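PDB 5IM2: twin-arginine translocation pathway signal from Rhodoferax ferrireducens, which probably serves as the extracytoplasmic solute-binding component of a TRAP transporter, and carries a copurified benzoate in its ligand pocket. Local coordinates for residues N62-M67 against W294-Q299; T141-W146 against V162-V167; L51-M57 against V108-T114. All coordinates share one frame; numbering follows the deposited sequence.

Contact 1. Residues N62-M67 against W294-Q299; sequences NVWQNM and WLGRVQ
The indole edge of Trp294 meets Met67 O, which sits near the ring plane, 3.9 Å from CH2; Asn66 O approaches obliquely. One face of the ring is covered from within its own helix by Val298 CG2, offset toward the rim. This is a helix-helix packing within a TRAP solute-binding protein, the short axes running at 126° and 10.2 Å apart. On the side of Asn62 the amides pair. Asn66 ND2 donates almost straight to Asn62 OD1 at 2.8 Å; ND2 lies in the carbonyl plane of Asn62, and the bond also lies in the amide plane of Asn66, one helical turn on. A water donating to both Asn62 OD1 and Val298 O carries the link across, and no direct hydrogen bond joins the segments. The apolar middle belongs to Met67. Its CG slides past Val298 CG1 at 3.5 Å, and SD rests on Gln299 CB. Next to Met67, the Gln299 amide is held by Gln166 and Glu234 and borders the benzoate pocket. The bend about the last torsion (chi3 56°) turns the methyl back into helix 289-301, where CE lies 3.6 Å from Leu295 O and 3.9 Å from Leu295 CD2.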
loop_
_atom_site.group_PDB
_atom_site.type_symbol
_atom_site.label_atom_id
_atom_site.label_comp_id
_atom_site.label_asym_id
_atom_site.label_seq_id
_atom_site.Cartn_x
_atom_site.Cartn_y
_atom_site.Cartn_z
ATOM N N ASN A 62 -6.936 7.966 8.587
ATOM C CA ASN A 62 -6.772 8.852 7.437
ATOM C C ASN A 62 -7.363 8.231 6.175
ATOM O O ASN A 62 -8.045 8.906 5.405
ATOM C CB ASN A 62 -5.275 9.166 7.234
ATOM C CG ASN A 62 -4.990 9.904 5.939
ATOM O OD1 ASN A 62 -5.610 10.934 5.648
ATOM N ND2 ASN A 62 -4.020 9.404 5.168
ATOM N N VAL A 63 -7.105 6.950 5.926
ATOM C CA VAL A 63 -7.647 6.317 4.720
ATOM C C VAL A 63 -9.170 6.341 4.712
ATOM O O VAL A 63 -9.794 6.748 3.723
ATOM C CB VAL A 63 -7.134 4.881 4.565
ATOM C CG1 VAL A 63 -7.887 4.212 3.442
ATOM C CG2 VAL A 63 -5.654 4.881 4.272
ATOM N N TRP A 64 -9.807 5.822 5.769
ATOM C CA TRP A 64 -11.264 5.770 5.741
ATOM C C TRP A 64 -11.852 7.162 5.586
ATOM O O TRP A 64 -12.734 7.384 4.748
ATOM C CB TRP A 64 -11.795 5.100 6.999
ATOM C CG TRP A 64 -13.297 4.899 7.034
ATOM C CD1 TRP A 64 -14.187 5.588 7.792
ATOM C CD2 TRP A 64 -14.057 3.885 6.353
ATOM N NE1 TRP A 64 -15.449 5.105 7.596
ATOM C CE2 TRP A 64 -15.396 4.054 6.721
ATOM C CE3 TRP A 64 -13.728 2.863 5.456
ATOM C CZ2 TRP A 64 -16.419 3.242 6.232
ATOM C CZ3 TRP A 64 -14.745 2.057 4.975
ATOM C CH2 TRP A 64 -16.066 2.246 5.361
ATOM N N GLN A 65 -11.376 8.116 6.399
ATOM C CA GLN A 65 -11.998 9.434 6.470
ATOM C C GLN A 65 -11.730 10.254 5.216
ATOM O O GLN A 65 -12.625 10.958 4.722
ATOM C CB GLN A 65 -11.494 10.192 7.705
ATOM C CG GLN A 65 -11.873 9.606 9.038
ATOM C CD GLN A 65 -13.324 9.778 9.360
ATOM O OE1 GLN A 65 -13.945 10.758 8.952
ATOM N NE2 GLN A 65 -13.890 8.816 10.100
ATOM N N ASN A 66 -10.507 10.198 4.687
ATOM C CA ASN A 66 -10.100 11.122 3.635
ATOM C C ASN A 66 -9.938 10.488 2.272
ATOM O O ASN A 66 -9.752 11.226 1.290
ATOM C CB ASN A 66 -8.773 11.789 4.010
ATOM C CG ASN A 66 -8.883 12.603 5.262
ATOM O OD1 ASN A 66 -9.869 13.336 5.460
ATOM N ND2 ASN A 66 -7.899 12.474 6.135
ATOM N N MET A 67 -10.009 9.161 2.179
ATOM C CA MET A 67 -9.979 8.480 0.890
ATOM C C MET A 67 -11.262 7.715 0.631
ATOM O O MET A 67 -11.992 8.046 -0.311
ATOM C CB MET A 67 -8.759 7.543 0.820
ATOM C CG MET A 67 -7.474 8.327 0.901
ATOM S SD MET A 67 -6.018 7.362 1.349
ATOM C CE MET A 67 -6.060 6.122 0.080
ATOM N N TRP A 294 -4.812 10.432 -7.244
ATOM C CA TRP A 294 -5.437 11.171 -6.160
ATOM C C TRP A 294 -5.401 10.366 -4.863
ATOM O O TRP A 294 -5.052 10.893 -3.807
ATOM C CB TRP A 294 -6.868 11.540 -6.558
ATOM C CG TRP A 294 -7.595 12.092 -5.442
ATOM C CD1 TRP A 294 -7.497 13.360 -4.949
ATOM C CD2 TRP A 294 -8.513 11.391 -4.595
ATOM N NE1 TRP A 294 -8.316 13.491 -3.843
ATOM C CE2 TRP A 294 -8.949 12.294 -3.612
ATOM C CE3 TRP A 294 -9.015 10.083 -4.582
ATOM C CZ2 TRP A 294 -9.865 11.930 -2.620
ATOM C CZ3 TRP A 294 -9.924 9.727 -3.602
ATOM C CH2 TRP A 294 -10.338 10.645 -2.636
ATOM N N LEU A 295 -5.689 9.074 -4.936
ATOM C CA LEU A 295 -5.615 8.229 -3.748
ATOM C C LEU A 295 -4.216 8.232 -3.153
ATOM O O LEU A 295 -4.046 8.347 -1.931
ATOM C CB LEU A 295 -6.054 6.801 -4.083
ATOM C CG LEU A 295 -7.540 6.604 -4.330
ATOM C CD1 LEU A 295 -7.847 5.230 -4.897
ATOM C CD2 LEU A 295 -8.291 6.773 -3.000
ATOM N N GLY A 296 -3.193 8.026 -3.989
ATOM C CA GLY A 296 -1.827 8.078 -3.495
ATOM C C GLY A 296 -1.466 9.431 -2.903
ATOM O O GLY A 296 -0.829 9.510 -1.857
ATOM N N ARG A 297 -1.858 10.525 -3.571
ATOM C CA ARG A 297 -1.538 11.845 -3.060
ATOM C C ARG A 297 -2.104 12.030 -1.647
ATOM O O ARG A 297 -1.413 12.517 -0.740
ATOM C CB ARG A 297 -2.078 12.918 -4.006
ATOM C CG ARG A 297 -1.626 14.273 -3.640
ATOM C CD ARG A 297 -2.133 15.399 -4.531
ATOM N NE ARG A 297 -1.624 16.638 -3.957
ATOM C CZ ARG A 297 -0.603 17.356 -4.419
ATOM N NH1 ARG A 297 0.029 17.037 -5.550
ATOM N NH2 ARG A 297 -0.241 18.443 -3.750
ATOM N N VAL A 298 -3.363 11.639 -1.453
ATOM C CA VAL A 298 -4.045 11.836 -0.166
ATOM C C VAL A 298 -3.440 10.936 0.904
ATOM O O VAL A 298 -3.267 11.353 2.064
ATOM C CB VAL A 298 -5.556 11.604 -0.332
ATOM C CG1 VAL A 298 -6.252 11.635 1.013
ATOM C CG2 VAL A 298 -6.140 12.682 -1.256
ATOM N N GLN A 299 -3.074 9.704 0.538
ATOM C CA GLN A 299 -2.458 8.820 1.528
ATOM C C GLN A 299 -1.137 9.410 2.024
ATOM O O GLN A 299 -0.863 9.457 3.233
ATOM C CB GLN A 299 -2.255 7.425 0.972
ATOM C CG GLN A 299 -2.072 6.376 2.128
ATOM C CD GLN A 299 -2.301 4.956 1.689
ATOM O OE1 GLN A 299 -2.463 4.657 0.518
ATOM N NE2 GLN A 299 -2.273 4.067 2.642
HETATM O O HOH W 1 -4.684 12.873 3.883
#

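Contact 2. Residues T141-W146 against V162-V167; sequences TSRACW and VLALQV
A helix serine accepts a strand backbone N-H here: Val167 N donates to Ser142 OG at 3.0 Å, with a nearly linear angle of 165°. The strand, 161-167, is an edge strand of a five-stranded mixed sheet in a periplasmic-binding-protein-like lobe, and helix 138-152 crosses it at 135° between the short axes. Ser142 OG also bonds to Ala138 O one turn back, so the oxygen is gripped from the helix and from the strand at once. Its first torsion, -67°, sets OG beside the backbone N, from where it can serve both. The fit is tight: the CA atoms of Ser142 and Gln166 are 4.1 Å apart, and Ser142 OG lies 3.2 Å from Gln166 CB. Beyond CB the Gln166 side chain bends, with CG between the backbone N and the carbonyl carbon, and its amide bonds to Trp113 and Gln299.

Apolar contacts occur to either side of the serine along the helix. Thr141 CB touches Val167 CG2, the two side chains crossing at about a right angle, and Cys145 SG lies on Leu165 CB at 3.9 Å. Further along, Trp146 reaches along the strand where Leu163 and Ala164 together face Leu265 of strand 262-267, a classic beta bulge. The benzo part of its indole does the touching: CZ3 meets Ala164 CA obliquely at 3.9 Å and the CG1 methyl of Val162 at 4.0 Å, while CE3 meets Leu165 CD1. Helix 289-301 also adjoins this region, with Ser292 OG bonded to Leu165 N. At the far end of the ring Val162 O lies in the indole plane, 3.7 Å from Trp146 CH2.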
loop_
_atom_site.group_PDB
_atom_site.type_symbol
_atom_site.label_atom_id
_atom_site.label_comp_id
_atom_site.label_asym_id
_atom_site.label_seq_id
_atom_site.Cartn_x
_atom_site.Cartn_y
_atom_site.Cartn_z
ATOM N N THR A 141 3.936 7.693 -8.373
ATOM C CA THR A 141 4.119 6.243 -8.401
ATOM C C THR A 141 2.789 5.506 -8.521
ATOM O O THR A 141 2.724 4.422 -9.123
ATOM C CB THR A 141 4.903 5.825 -7.158
ATOM O OG1 THR A 141 6.110 6.605 -7.113
ATOM C CG2 THR A 141 5.292 4.364 -7.209
ATOM N N SER A 142 1.722 6.047 -7.903
ATOM C CA SER A 142 0.390 5.488 -8.111
ATOM C C SER A 142 -0.047 5.587 -9.566
ATOM O O SER A 142 -0.676 4.667 -10.094
ATOM C CB SER A 142 -0.634 6.220 -7.238
ATOM O OG SER A 142 -0.392 5.969 -5.854
ATOM N N ARG A 143 0.187 6.735 -10.205
ATOM C CA ARG A 143 -0.171 6.856 -11.614
ATOM C C ARG A 143 0.590 5.832 -12.439
ATOM O O ARG A 143 0.031 5.200 -13.338
ATOM C CB ARG A 143 0.131 8.263 -12.112
ATOM C CG ARG A 143 -0.758 9.303 -11.534
ATOM C CD ARG A 143 -0.241 10.729 -11.829
ATOM N NE ARG A 143 -0.200 11.033 -13.254
ATOM C CZ ARG A 143 -1.155 11.664 -13.922
ATOM N NH1 ARG A 143 -2.253 12.070 -13.306
ATOM N NH2 ARG A 143 -1.010 11.875 -15.232
ATOM N N ALA A 144 1.875 5.676 -12.150
ATOM C CA ALA A 144 2.704 4.678 -12.829
ATOM C C ALA A 144 2.171 3.270 -12.635
ATOM O O ALA A 144 2.191 2.461 -13.564
ATOM C CB ALA A 144 4.148 4.779 -12.325
ATOM N N CYS A 145 1.705 2.955 -11.425
ATOM C CA CYS A 145 1.141 1.638 -11.146
ATOM C C CYS A 145 -0.084 1.378 -12.009
ATOM O O CYS A 145 -0.226 0.297 -12.598
ATOM C CB CYS A 145 0.794 1.533 -9.658
ATOM S SG CYS A 145 0.377 -0.129 -9.105
ATOM N N TRP A 146 -0.982 2.360 -12.104
ATOM C CA TRP A 146 -2.162 2.197 -12.953
ATOM C C TRP A 146 -1.766 1.850 -14.391
ATOM O O TRP A 146 -2.231 0.844 -14.964
ATOM C CB TRP A 146 -3.033 3.461 -12.942
ATOM C CG TRP A 146 -4.144 3.286 -13.934
ATOM C CD1 TRP A 146 -4.169 3.707 -15.251
ATOM C CD2 TRP A 146 -5.371 2.585 -13.723
ATOM N NE1 TRP A 146 -5.345 3.327 -15.848
ATOM C CE2 TRP A 146 -6.097 2.626 -14.939
ATOM C CE3 TRP A 146 -5.947 1.949 -12.622
ATOM C CZ2 TRP A 146 -7.332 2.037 -15.076
ATOM C CZ3 TRP A 146 -7.190 1.367 -12.769
ATOM C CH2 TRP A 146 -7.871 1.426 -13.976
ATOM N N VAL A 162 -11.012 -3.532 -11.943
ATOM C CA VAL A 162 -10.146 -2.672 -11.147
ATOM C C VAL A 162 -10.516 -1.218 -11.386
ATOM O O VAL A 162 -10.515 -0.721 -12.524
ATOM C CB VAL A 162 -8.668 -2.936 -11.434
ATOM C CG1 VAL A 162 -7.752 -1.957 -10.672
ATOM C CG2 VAL A 162 -8.333 -4.362 -10.993
ATOM N N LEU A 163 -10.863 -0.545 -10.300
ATOM C CA LEU A 163 -11.203 0.861 -10.329
ATOM C C LEU A 163 -10.005 1.768 -10.117
ATOM O O LEU A 163 -9.983 2.863 -10.682
ATOM C CB LEU A 163 -12.252 1.154 -9.251
ATOM C CG LEU A 163 -13.476 0.245 -9.240
ATOM C CD1 LEU A 163 -14.506 0.706 -8.182
ATOM C CD2 LEU A 163 -14.160 0.168 -10.591
ATOM N N ALA A 164 -9.018 1.357 -9.315
ATOM C CA ALA A 164 -7.846 2.169 -9.025
ATOM C C ALA A 164 -6.753 1.295 -8.440
ATOM O O ALA A 164 -7.019 0.214 -7.891
ATOM C CB ALA A 164 -8.178 3.335 -8.079
ATOM N N LEU A 165 -5.514 1.791 -8.587
ATOM C CA LEU A 165 -4.279 1.177 -8.102
ATOM C C LEU A 165 -3.397 2.280 -7.537
ATOM O O LEU A 165 -3.292 3.340 -8.154
ATOM C CB LEU A 165 -3.522 0.460 -9.234
ATOM C CG LEU A 165 -4.197 -0.789 -9.751
ATOM C CD1 LEU A 165 -3.727 -1.026 -11.183
ATOM C CD2 LEU A 165 -3.882 -1.993 -8.837
ATOM N N GLN A 166 -2.764 2.061 -6.382
ATOM C CA GLN A 166 -2.001 3.138 -5.752
ATOM C C GLN A 166 -1.019 2.583 -4.727
ATOM O O GLN A 166 -1.003 1.383 -4.429
ATOM C CB GLN A 166 -2.946 4.176 -5.129
ATOM C CG GLN A 166 -4.076 3.593 -4.287
ATOM C CD GLN A 166 -4.057 3.988 -2.819
ATOM O OE1 GLN A 166 -5.049 3.857 -2.141
ATOM N NE2 GLN A 166 -2.937 4.417 -2.326
ATOM N N VAL A 167 -0.129 3.466 -4.287
ATOM C CA VAL A 167 0.882 3.175 -3.277
ATOM C C VAL A 167 0.722 4.183 -2.142
ATOM O O VAL A 167 0.013 5.186 -2.277
ATOM C CB VAL A 167 2.312 3.205 -3.838
ATOM C CG1 VAL A 167 2.425 2.213 -4.988
ATOM C CG2 VAL A 167 2.693 4.639 -4.250
#

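Contact 3. Residues L51-M57 against V108-T114; sequences LKFHTFM and VVDIIWT. With BEZ (benzoic acid), chain B.
Leu51 begins the pairing by laying its CD1 methyl near Ile111 CD1 and its CD2 methyl against the carboxylate carbon of Asp110. Both backbone polar atoms of Lys52 are bonded to segment 108-114: Lys52 N donates to the anti lone pair of Asp110 OD2, at 2.8 Å, while Lys52 O accepts from both Ile111 N (2.9 Å) and Asp110 N, the second donor tilted from the carbonyl plane. Phe53 CD2 meets Ile111 CG2 at 3.6 Å. His54 N continues the parallel pairing of strands 49-55 and 111-114, neighbours in the interior of a five-stranded mixed sheet, with a bond to Ile111 O, and its imidazole turns to Gln103. Thr55 bonds through its hydroxyl, OG1 donating to Trp113 O at 2.9 Å; chi1 of -174° carries OG1 there. Past the strand, the Phe56 ring lies near parallel to the six-membered ring of Trp113 (22°) but slid well aside, and its edge meets benzoate C2, 3.8 Å from CZ. Met57 CG packs on Trp113 CZ3, and its SD, 3.8 Å from benzoate C3, makes an oblique Met-aromatic contact with that ring. The chemistry thus passes from polar to aromatic, Trp113 backing Phe56 and Met57, two residues touching the benzoate ring.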
loop_
_atom_site.group_PDB
_atom_site.type_symbol
_atom_site.label_atom_id
_atom_site.label_comp_id
_atom_site.label_asym_id
_atom_site.label_seq_id
_atom_site.Cartn_x
_atom_site.Cartn_y
_atom_site.Cartn_z
ATOM N N LEU A 51 -24.316 -0.407 -3.241
ATOM C CA LEU A 51 -23.105 -1.202 -3.361
ATOM C C LEU A 51 -22.496 -1.413 -1.984
ATOM O O LEU A 51 -22.394 -0.471 -1.192
ATOM C CB LEU A 51 -22.092 -0.505 -4.276
ATOM C CG LEU A 51 -22.574 -0.207 -5.691
ATOM C CD1 LEU A 51 -21.545 0.633 -6.416
ATOM C CD2 LEU A 51 -22.883 -1.467 -6.477
ATOM N N LYS A 52 -22.063 -2.646 -1.714
ATOM C CA LYS A 52 -21.378 -2.968 -0.471
ATOM C C LYS A 52 -19.877 -2.768 -0.629
ATOM O O LYS A 52 -19.257 -3.348 -1.529
ATOM C CB LYS A 52 -21.667 -4.404 -0.055
ATOM C CG LYS A 52 -23.118 -4.636 0.258
ATOM C CD LYS A 52 -23.322 -6.077 0.753
ATOM C CE LYS A 52 -24.788 -6.451 0.811
ATOM N NZ LYS A 52 -25.035 -7.672 -0.003
ATOM N N PHE A 53 -19.303 -1.968 0.267
ATOM C CA PHE A 53 -17.873 -1.641 0.301
ATOM C C PHE A 53 -17.269 -2.224 1.582
ATOM O O PHE A 53 -17.825 -2.033 2.664
ATOM C CB PHE A 53 -17.708 -0.121 0.258
ATOM C CG PHE A 53 -16.281 0.369 0.224
ATOM C CD1 PHE A 53 -15.500 0.401 1.370
ATOM C CD2 PHE A 53 -15.756 0.895 -0.943
ATOM C CE1 PHE A 53 -14.213 0.888 1.345
ATOM C CE2 PHE A 53 -14.456 1.378 -0.975
ATOM C CZ PHE A 53 -13.679 1.357 0.183
ATOM N N HIS A 54 -16.156 -2.970 1.468
ATOM C CA HIS A 54 -15.529 -3.617 2.617
ATOM C C HIS A 54 -14.029 -3.365 2.619
ATOM O O HIS A 54 -13.384 -3.477 1.574
ATOM C CB HIS A 54 -15.773 -5.160 2.590
ATOM C CG HIS A 54 -15.612 -5.860 3.903
ATOM N ND1 HIS A 54 -15.392 -7.218 3.971
ATOM C CD2 HIS A 54 -15.712 -5.435 5.186
ATOM C CE1 HIS A 54 -15.308 -7.593 5.235
ATOM N NE2 HIS A 54 -15.493 -6.528 5.993
ATOM N N THR A 55 -13.466 -3.102 3.800
ATOM C CA THR A 55 -12.016 -2.981 3.927
ATOM C C THR A 55 -11.608 -3.232 5.369
ATOM O O THR A 55 -12.445 -3.456 6.251
ATOM C CB THR A 55 -11.552 -1.593 3.445
ATOM O OG1 THR A 55 -10.122 -1.509 3.435
ATOM C CG2 THR A 55 -12.095 -0.484 4.332
ATOM N N PHE A 56 -10.299 -3.177 5.610
ATOM C CA PHE A 56 -9.715 -3.550 6.893
ATOM C C PHE A 56 -9.319 -2.337 7.737
ATOM O O PHE A 56 -8.932 -2.496 8.910
ATOM C CB PHE A 56 -8.490 -4.468 6.650
ATOM C CG PHE A 56 -7.357 -3.776 5.921
ATOM C CD1 PHE A 56 -6.369 -3.104 6.617
ATOM C CD2 PHE A 56 -7.272 -3.798 4.539
ATOM C CE1 PHE A 56 -5.347 -2.452 5.954
ATOM C CE2 PHE A 56 -6.243 -3.138 3.874
ATOM C CZ PHE A 56 -5.274 -2.483 4.590
ATOM N N MET A 57 -9.462 -1.121 7.186
ATOM C CA MET A 57 -9.093 0.094 7.892
ATOM C C MET A 57 -10.068 0.375 9.025
ATOM O O MET A 57 -11.265 0.098 8.927
ATOM C CB MET A 57 -9.085 1.287 6.934
ATOM C CG MET A 57 -8.078 1.178 5.794
ATOM S SD MET A 57 -6.381 0.863 6.339
ATOM C CE MET A 57 -6.012 2.370 7.250
ATOM N N VAL A 108 -19.606 -11.529 -2.593
ATOM C CA VAL A 108 -19.989 -11.339 -1.197
ATOM C C VAL A 108 -20.180 -9.861 -0.913
ATOM O O VAL A 108 -21.134 -9.456 -0.230
ATOM C CB VAL A 108 -18.904 -11.953 -0.292
ATOM C CG1 VAL A 108 -19.233 -11.748 1.158
ATOM C CG2 VAL A 108 -18.763 -13.438 -0.590
ATOM N N VAL A 109 -19.252 -9.030 -1.416
ATOM C CA VAL A 109 -19.413 -7.585 -1.462
ATOM C C VAL A 109 -19.196 -7.096 -2.893
ATOM O O VAL A 109 -18.769 -7.845 -3.771
ATOM C CB VAL A 109 -18.426 -6.885 -0.508
ATOM C CG1 VAL A 109 -18.692 -7.327 0.940
ATOM C CG2 VAL A 109 -17.010 -7.177 -0.917
ATOM N N ASP A 110 -19.437 -5.797 -3.114
ATOM C CA ASP A 110 -19.238 -5.219 -4.445
ATOM C C ASP A 110 -17.879 -4.551 -4.644
ATOM O O ASP A 110 -17.315 -4.643 -5.741
ATOM C CB ASP A 110 -20.346 -4.207 -4.752
ATOM C CG ASP A 110 -21.708 -4.829 -4.708
ATOM O OD1 ASP A 110 -22.002 -5.616 -5.643
ATOM O OD2 ASP A 110 -22.469 -4.553 -3.750
ATOM N N ILE A 111 -17.335 -3.859 -3.639
ATOM C CA ILE A 111 -16.081 -3.124 -3.786
ATOM C C ILE A 111 -15.224 -3.343 -2.553
ATOM O O ILE A 111 -15.716 -3.277 -1.421
ATOM C CB ILE A 111 -16.316 -1.606 -4.000
ATOM C CG1 ILE A 111 -17.115 -1.371 -5.275
ATOM C CG2 ILE A 111 -14.993 -0.864 -4.018
ATOM C CD1 ILE A 111 -17.651 0.056 -5.357
ATOM N N ILE A 112 -13.934 -3.610 -2.773
ATOM C CA ILE A 112 -12.960 -3.737 -1.696
ATOM C C ILE A 112 -11.753 -2.848 -1.985
ATOM O O ILE A 112 -11.475 -2.478 -3.132
ATOM C CB ILE A 112 -12.537 -5.217 -1.460
ATOM C CG1 ILE A 112 -11.876 -5.836 -2.681
ATOM C CG2 ILE A 112 -13.761 -6.011 -1.104
ATOM C CD1 ILE A 112 -10.389 -5.719 -2.718
ATOM N N TRP A 113 -11.031 -2.494 -0.907
ATOM C CA TRP A 113 -9.728 -1.842 -0.978
ATOM C C TRP A 113 -8.787 -2.668 -0.116
ATOM O O TRP A 113 -9.061 -2.875 1.080
ATOM C CB TRP A 113 -9.799 -0.391 -0.479
ATOM C CG TRP A 113 -8.556 0.441 -0.563
ATOM C CD1 TRP A 113 -8.150 1.203 -1.624
ATOM C CD2 TRP A 113 -7.611 0.669 0.482
ATOM N NE1 TRP A 113 -6.983 1.873 -1.305
ATOM C CE2 TRP A 113 -6.653 1.587 -0.013
ATOM C CE3 TRP A 113 -7.477 0.195 1.792
ATOM C CZ2 TRP A 113 -5.570 2.022 0.741
ATOM C CZ3 TRP A 113 -6.404 0.624 2.535
ATOM C CH2 TRP A 113 -5.477 1.541 2.019
ATOM N N THR A 114 -7.739 -3.196 -0.731
ATOM C CA THR A 114 -6.834 -4.117 -0.045
ATOM C C THR A 114 -5.414 -3.965 -0.577
ATOM O O THR A 114 -5.169 -3.294 -1.581
ATOM C CB THR A 114 -7.312 -5.575 -0.191
ATOM O OG1 THR A 114 -6.673 -6.400 0.797
ATOM C CG2 THR A 114 -7.004 -6.124 -1.611
HETATM C C BEZ B . 0.255 -1.833 5.820
HETATM O O1 BEZ B . 1.504 -1.687 5.956
HETATM O O2 BEZ B . -0.246 -2.977 5.931
HETATM C C1 BEZ B . -0.617 -0.640 5.565
HETATM C C2 BEZ B . -1.989 -0.809 5.401
HETATM C C3 BEZ B . -2.784 0.320 5.196
HETATM C C4 BEZ B . -2.201 1.574 5.134
HETATM C C5 BEZ B . -0.835 1.733 5.273
HETATM C C6 BEZ B . -0.032 0.609 5.492
#

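In the fold
Contacts 2 and 3 hold the same five-stranded mixed sheet, contact 3 by parallel pairing inside it and contact 2 by a helix laid on one of its edge strands; both are buried. Contact 1 joins two helices and is only partly buried; it combines apolar packing with a bridging water, where contact 3 uses direct backbone bonds and contact 2 a single serine. Gln166 of contact 2 ties the three together, its amide bridging contact 3 and contact 1. Val63 and Trp64 of contact 1 also pack on Met57, Trp113, Phe53 and Thr55. Contacts 1 and 3 each supply residues to the benzoate pocket, with Gln166 standing behind.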